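Local coordinates for alginate lyase (Bacteroides ovatus, PDB 3NNB), which probably cleaves alginate, a polyuronic acid, by the beta-elimination chemistry of alginate lyases, at residues Leu101-Met104 / Ser105-Val108; Tyr169-Thr172 / Glu173-Asp176. One frame throughout, in Å; residues are numbered along the deposited sequence.

Interaction 1 (Leu101-Met104 / Ser105-Val108); sequences LGDM and SKAV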
ATOM      1  N   LEU A 101      -3.193 -13.045  -1.013  1.00 10.78           N
ATOM      2  CA  LEU A 101      -3.264 -11.808  -1.773  1.00  8.08           C
ATOM      3  C   LEU A 101      -1.919 -11.060  -1.674  1.00  9.82           C
ATOM      4  O   LEU A 101      -1.432 -10.521  -2.683  1.00  8.09           O
ATOM      5  CB  LEU A 101      -4.446 -10.953  -1.282  1.00  9.64           C
ATOM      6  CG  LEU A 101      -4.679  -9.664  -2.124  1.00  9.80           C
ATOM      7  CD1 LEU A 101      -6.165  -9.340  -2.286  1.00 16.29           C
ATOM      8  CD2 LEU A 101      -3.900  -8.520  -1.468  1.00 14.11           C
ATOM      9  N   GLY A 102      -1.386 -10.954  -0.444  1.00  9.25           N
ATOM     10  CA  GLY A 102      -0.102 -10.304  -0.231  1.00  9.18           C
ATOM     11  C   GLY A 102       1.004 -10.949  -1.052  1.00  8.86           C
ATOM     12  O   GLY A 102       1.835 -10.257  -1.642  1.00 10.17           O
ATOM     13  N   ASP A 103       1.065 -12.277  -1.017  1.00  8.30           N
ATOM     14  CA  ASP A 103       2.125 -13.006  -1.735  1.00  9.03           C
ATOM     15  C   ASP A 103       2.020 -12.714  -3.232  1.00  8.50           C
ATOM     16  O   ASP A 103       3.036 -12.522  -3.909  1.00 10.28           O
ATOM     17  CB  ASP A 103       1.997 -14.515  -1.554  1.00 12.83           C
ATOM     18  CG  ASP A 103       2.458 -14.991  -0.188  1.00 13.87           C
ATOM     19  OD1 ASP A 103       3.136 -14.249   0.537  1.00 16.16           O
ATOM     20  OD2 ASP A 103       2.094 -16.135   0.118  1.00 15.41           O
HETATM   21  N   MSE A 104       0.784 -12.732  -3.746  1.00  7.40           N
HETATM   22  CA  MSE A 104       0.518 -12.473  -5.168  1.00  8.28           C
HETATM   23  C   MSE A 104       0.933 -11.064  -5.550  1.00  6.68           C
HETATM   24  O   MSE A 104       1.675 -10.846  -6.505  1.00  7.36           O
HETATM   25  CB  MSE A 104      -0.970 -12.733  -5.472  1.00  8.09           C
HETATM   26  CG  MSE A 104      -1.419 -12.532  -6.960  1.00  7.53           C
HETATM   27 SE   MSE A 104      -1.614 -10.681  -7.471  0.75  5.06          SE
HETATM   28  CE  MSE A 104      -2.971 -10.158  -6.194  1.00  9.76           C
ATOM     29  N   SER A 105       0.463 -10.091  -4.780  1.00  5.70           N
ATOM     30  CA  SER A 105       0.744  -8.693  -5.068  1.00  6.38           C
ATOM     31  C   SER A 105       2.250  -8.390  -5.033  1.00  8.20           C
ATOM     32  O   SER A 105       2.816  -7.699  -5.905  1.00  7.29           O
ATOM     33  CB  SER A 105      -0.015  -7.828  -4.054  1.00  9.17           C
ATOM     34  OG  SER A 105       0.305  -6.472  -4.221  1.00 13.88           O
ATOM     35  N   LYS A 106       2.914  -8.902  -4.012  1.00  8.33           N
ATOM     36  CA  LYS A 106       4.362  -8.747  -3.893  1.00  8.38           C
ATOM     37  C   LYS A 106       5.089  -9.394  -5.054  1.00  9.07           C
ATOM     38  O   LYS A 106       6.046  -8.840  -5.591  1.00  8.15           O
ATOM     39  CB  LYS A 106       4.867  -9.295  -2.576  1.00 10.64           C
ATOM     40  CG  LYS A 106       4.450  -8.451  -1.417  1.00 15.28           C
ATOM     41  CD  LYS A 106       5.117  -8.942  -0.115  1.00 26.93           C
ATOM     42  CE  LYS A 106       4.309  -9.962   0.621  1.00 40.28           C
ATOM     43  NZ  LYS A 106       4.726  -9.982   2.060  1.00 44.30           N
ATOM     44  N   ALA A 107       4.638 -10.576  -5.447  1.00  5.61           N
ATOM     45  CA  ALA A 107       5.275 -11.304  -6.569  1.00  6.73           C
ATOM     46  C   ALA A 107       5.126 -10.564  -7.893  1.00  7.79           C
ATOM     47  O   ALA A 107       6.070 -10.456  -8.667  1.00 10.02           O
ATOM     48  CB  ALA A 107       4.699 -12.750  -6.678  1.00  6.21           C
ATOM     49  N   VAL A 108       3.947 -10.036  -8.162  1.00  7.96           N
ATOM     50  CA  VAL A 108       3.709  -9.333  -9.410  1.00  7.71           C
ATOM     51  C   VAL A 108       4.541  -8.067  -9.444  1.00  7.45           C
ATOM     52  O   VAL A 108       5.107  -7.722 -10.487  1.00  7.73           O
ATOM     53  CB  VAL A 108       2.211  -9.031  -9.589  1.00  8.96           C
ATOM     54  CG1 VAL A 108       1.995  -8.010 -10.692  1.00  7.63           C
ATOM     55  CG2 VAL A 108       1.433 -10.387  -9.878  1.00  6.81           C
TER
HETATM   56  O   HOH W   1       2.333 -12.335   2.302  1.00 32.93           O
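Met104 and Val108 stand one helical turn apart and run alongside each other in the same direction from the helix, with the selenium of Met104 (a selenomethionine, atom SE) 3.9 Å from Val108 CG2. The Met104 chain leaves with CG anti to the backbone N (chi1 -179°) and then bends twice. That folding brings SE alongside Val108 and turns CE back over the start of the next turn, 4.1 Å from Ser105 CA. A flexible, unbranched side chain suits this place because it can mould itself between Trp134 of helix 121-136 and Phe171 and Met174 of helix 171-180. Beneath the side chains runs the i to i+4 bonding of helix 98-118: Ser105 N to Leu101 O, Lys106 N to Gly102 O, Ala107 N to Asp103 O and Val108 N to Met104 O, all 2.9 to 3.0 Å. This helix belongs to the mostly helical domain of the alginate lyase family, whose six-hairpin clan suggests an alpha/alpha toroid of helical hairpins. The other flank is polar. With no side chain at Gly102, the aliphatic part of Lys106 can fold close over that turn, its CG coming to 3.2 Å from Gly102 O and its CE, after a bend at chi3, to 3.4 Å from the same oxygen. Lys106 NZ lies 4.8 Å from Asp103 OD1; a water donates to OD1 at 2.7 Å and takes a weak bond from NZ, so any attraction between the opposite charges is probably longer-range, helped by the water. The hydroxyl of Ser105 pairs with that of Ser170.

Interaction 2 (Tyr169-Thr172 / Glu173-Asp176); sequences YSFT and EMID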
ATOM      1  N   TYR A 169      -4.369  -2.325  -0.347  1.00  5.46           N
ATOM      2  CA  TYR A 169      -3.659  -1.064  -0.583  1.00  4.98           C
ATOM      3  C   TYR A 169      -2.433  -1.257  -1.525  1.00  5.02           C
ATOM      4  O   TYR A 169      -2.140  -0.372  -2.334  1.00  7.60           O
ATOM      5  CB  TYR A 169      -3.209  -0.419   0.712  1.00  6.67           C
ATOM      6  CG  TYR A 169      -2.656   0.983   0.493  1.00  5.01           C
ATOM      7  CD1 TYR A 169      -3.510   2.073   0.488  1.00  6.92           C
ATOM      8  CD2 TYR A 169      -1.302   1.202   0.234  1.00  6.75           C
ATOM      9  CE1 TYR A 169      -3.038   3.347   0.248  1.00  6.83           C
ATOM     10  CE2 TYR A 169      -0.818   2.476  -0.002  1.00  4.68           C
ATOM     11  CZ  TYR A 169      -1.706   3.546   0.006  1.00  5.65           C
ATOM     12  OH  TYR A 169      -1.210   4.828  -0.255  1.00  8.13           O
ATOM     13  N   SER A 170      -1.737  -2.388  -1.413  1.00  8.02           N
ATOM     14  CA  SER A 170      -0.595  -2.680  -2.286  1.00  9.18           C
ATOM     15  C   SER A 170      -0.930  -2.748  -3.791  1.00  9.68           C
ATOM     16  O   SER A 170      -0.014  -2.670  -4.623  1.00  7.81           O
ATOM     17  CB  SER A 170       0.146  -3.954  -1.864  1.00  9.31           C
ATOM     18  OG  SER A 170      -0.634  -5.094  -2.097  1.00  9.42           O
ATOM     19  N   PHE A 171      -2.220  -2.825  -4.152  1.00  8.17           N
ATOM     20  CA  PHE A 171      -2.587  -2.770  -5.553  1.00  9.74           C
ATOM     21  C   PHE A 171      -2.201  -1.424  -6.174  1.00  7.84           C
ATOM     22  O   PHE A 171      -2.000  -1.319  -7.390  1.00  7.08           O
ATOM     23  CB  PHE A 171      -4.078  -3.036  -5.744  1.00  8.62           C
ATOM     24  CG  PHE A 171      -4.500  -4.463  -5.567  1.00  6.01           C
ATOM     25  CD1 PHE A 171      -3.637  -5.488  -5.173  1.00  8.69           C
ATOM     26  CD2 PHE A 171      -5.835  -4.778  -5.767  1.00  9.22           C
ATOM     27  CE1 PHE A 171      -4.108  -6.812  -5.041  1.00 10.98           C
ATOM     28  CE2 PHE A 171      -6.280  -6.073  -5.630  1.00  9.04           C
ATOM     29  CZ  PHE A 171      -5.411  -7.090  -5.268  1.00  9.74           C
ATOM     30  N   THR A 172      -2.069  -0.392  -5.348  1.00  6.93           N
ATOM     31  CA  THR A 172      -1.635   0.926  -5.845  1.00  9.08           C
ATOM     32  C   THR A 172      -0.268   0.828  -6.511  1.00  8.62           C
ATOM     33  O   THR A 172      -0.060   1.346  -7.625  1.00  9.89           O
ATOM     34  CB  THR A 172      -1.653   1.997  -4.748  1.00  9.34           C
ATOM     35  OG1 THR A 172      -0.770   1.631  -3.678  1.00  9.05           O
ATOM     36  CG2 THR A 172      -3.124   2.282  -4.287  1.00  8.97           C
ATOM     37  N   GLU A 173       0.648   0.124  -5.866  1.00  9.48           N
ATOM     38  CA  GLU A 173       1.969  -0.127  -6.374  1.00  9.43           C
ATOM     39  C   GLU A 173       1.986  -1.204  -7.467  1.00  8.87           C
ATOM     40  O   GLU A 173       2.658  -1.055  -8.481  1.00  8.54           O
ATOM     41  CB  GLU A 173       2.894  -0.546  -5.208  1.00 13.51           C
ATOM     42  CG  GLU A 173       4.283  -0.799  -5.608  1.00 14.48           C
ATOM     43  CD  GLU A 173       5.239  -1.024  -4.417  1.00 16.92           C
ATOM     44  OE1 GLU A 173       4.739  -1.179  -3.295  1.00 20.60           O
ATOM     45  OE2 GLU A 173       6.471  -1.113  -4.685  1.00 21.84           O
HETATM   46  N   MSE A 174       1.227  -2.290  -7.258  1.00  6.73           N
HETATM   47  CA  MSE A 174       1.108  -3.333  -8.264  1.00  8.64           C
HETATM   48  C   MSE A 174       0.724  -2.803  -9.647  1.00  7.04           C
HETATM   49  O   MSE A 174       1.229  -3.260 -10.654  1.00  7.50           O
HETATM   50  CB  MSE A 174       0.094  -4.377  -7.809  1.00  9.06           C
HETATM   51  CG  MSE A 174       0.168  -5.628  -8.628  1.00 10.25           C
HETATM   52 SE   MSE A 174      -1.256  -6.893  -8.263  0.75  5.51          SE
HETATM   53  CE  MSE A 174      -2.644  -5.895  -9.094  1.00 13.86           C
ATOM     54  N   ILE A 175      -0.161  -1.811  -9.669  1.00  7.03           N
ATOM     55  CA  ILE A 175      -0.609  -1.228 -10.923  1.00  7.14           C
ATOM     56  C   ILE A 175       0.594  -0.605 -11.651  1.00  7.56           C
ATOM     57  O   ILE A 175       0.727  -0.772 -12.866  1.00  8.08           O
ATOM     58  CB  ILE A 175      -1.719  -0.195 -10.711  1.00  8.76           C
ATOM     59  CG1 ILE A 175      -3.059  -0.940 -10.523  1.00  9.14           C
ATOM     60  CG2 ILE A 175      -1.748   0.827 -11.890  1.00  8.74           C
ATOM     61  CD1 ILE A 175      -4.190  -0.040  -9.932  1.00  9.12           C
ATOM     62  N   ASP A 176       1.459   0.088 -10.918  1.00  9.30           N
ATOM     63  CA  ASP A 176       2.676   0.646 -11.535  1.00  7.82           C
ATOM     64  C   ASP A 176       3.563  -0.455 -12.109  1.00  7.11           C
ATOM     65  O   ASP A 176       4.126  -0.299 -13.227  1.00  8.61           O
ATOM     66  CB  ASP A 176       3.467   1.525 -10.585  1.00  7.90           C
ATOM     67  CG  ASP A 176       2.853   2.892 -10.381  1.00 11.04           C
ATOM     68  OD1 ASP A 176       1.856   3.243 -11.062  1.00  9.99           O
ATOM     69  OD2 ASP A 176       3.368   3.597  -9.512  1.00 10.99           O
TER
HETATM   70  O   HOH W   2      -0.574   3.385  -9.460  1.00 10.34           O
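The methyl end of Met174 (a selenomethionine, atom SE) sits over one face of the Phe171 ring, three residues back: CE is 4.0 Å above the plane and displaced toward the rim. SE itself lies 4.8 Å from the ring centroid and 40° off its normal, an oblique Met-aromatic contact in which CE and SE both approach CD1. The bend at chi3 (72°) after an otherwise extended chain swings the methyl over the CD1 side of the ring. Phe171 gives the polarisable selenium and its methyl a broad partner, and Trp198 and Tyr233 also press on that ring. In the first turns of this stretch, Ser170 O accepts a nearly straight bond from Met174 N at 2.9 Å and a weak one from Glu173 N. Thr172 OG1 takes the crowded position between its backbone N and carbonyl carbon, from which it donates to Tyr169 O at 2.8 Å; Thr172 N donates to that carbonyl too, so two bonds grip it. A valine in place of Thr172 would probably cost Tyr169 O its side-chain bond and leave the turn less firmly fixed. One turn further on, a water donates both to Thr172 O and to Asp176 OD1, bridging a carbonyl to a carboxylate. Asp176 also receives backbone N-H groups of Arg7, Ile8 and Tyr9, while Glu173 OE2 is hydrogen-bonded to Tyr9 OH. With several donors turned to it, the buried Asp176 carboxylate is likely to be stabilised as an anion, tying the N-terminal residues to this helix.

In the fold
Interactions 1 and 2 lie on neighbouring helices, 98-118 and 171-180, with centres about 10 Å apart, and they meet directly. Beside the serine pair that joins them, Val108 CG1 packs on Met174 CG, and Leu101 and Met104 close on the Phe171 ring, so the apolar flanks of both make one shared interface. Both contacts are largely buried, interaction 2 lying nearer the centre of the chain. Their polar sides differ: 101-108 turns the exposed Lys106 outward, its ammonium joined to Asp103 by a weak water bridge, whereas 169-176 directs its acids to partners in the N-terminal segment of the protein.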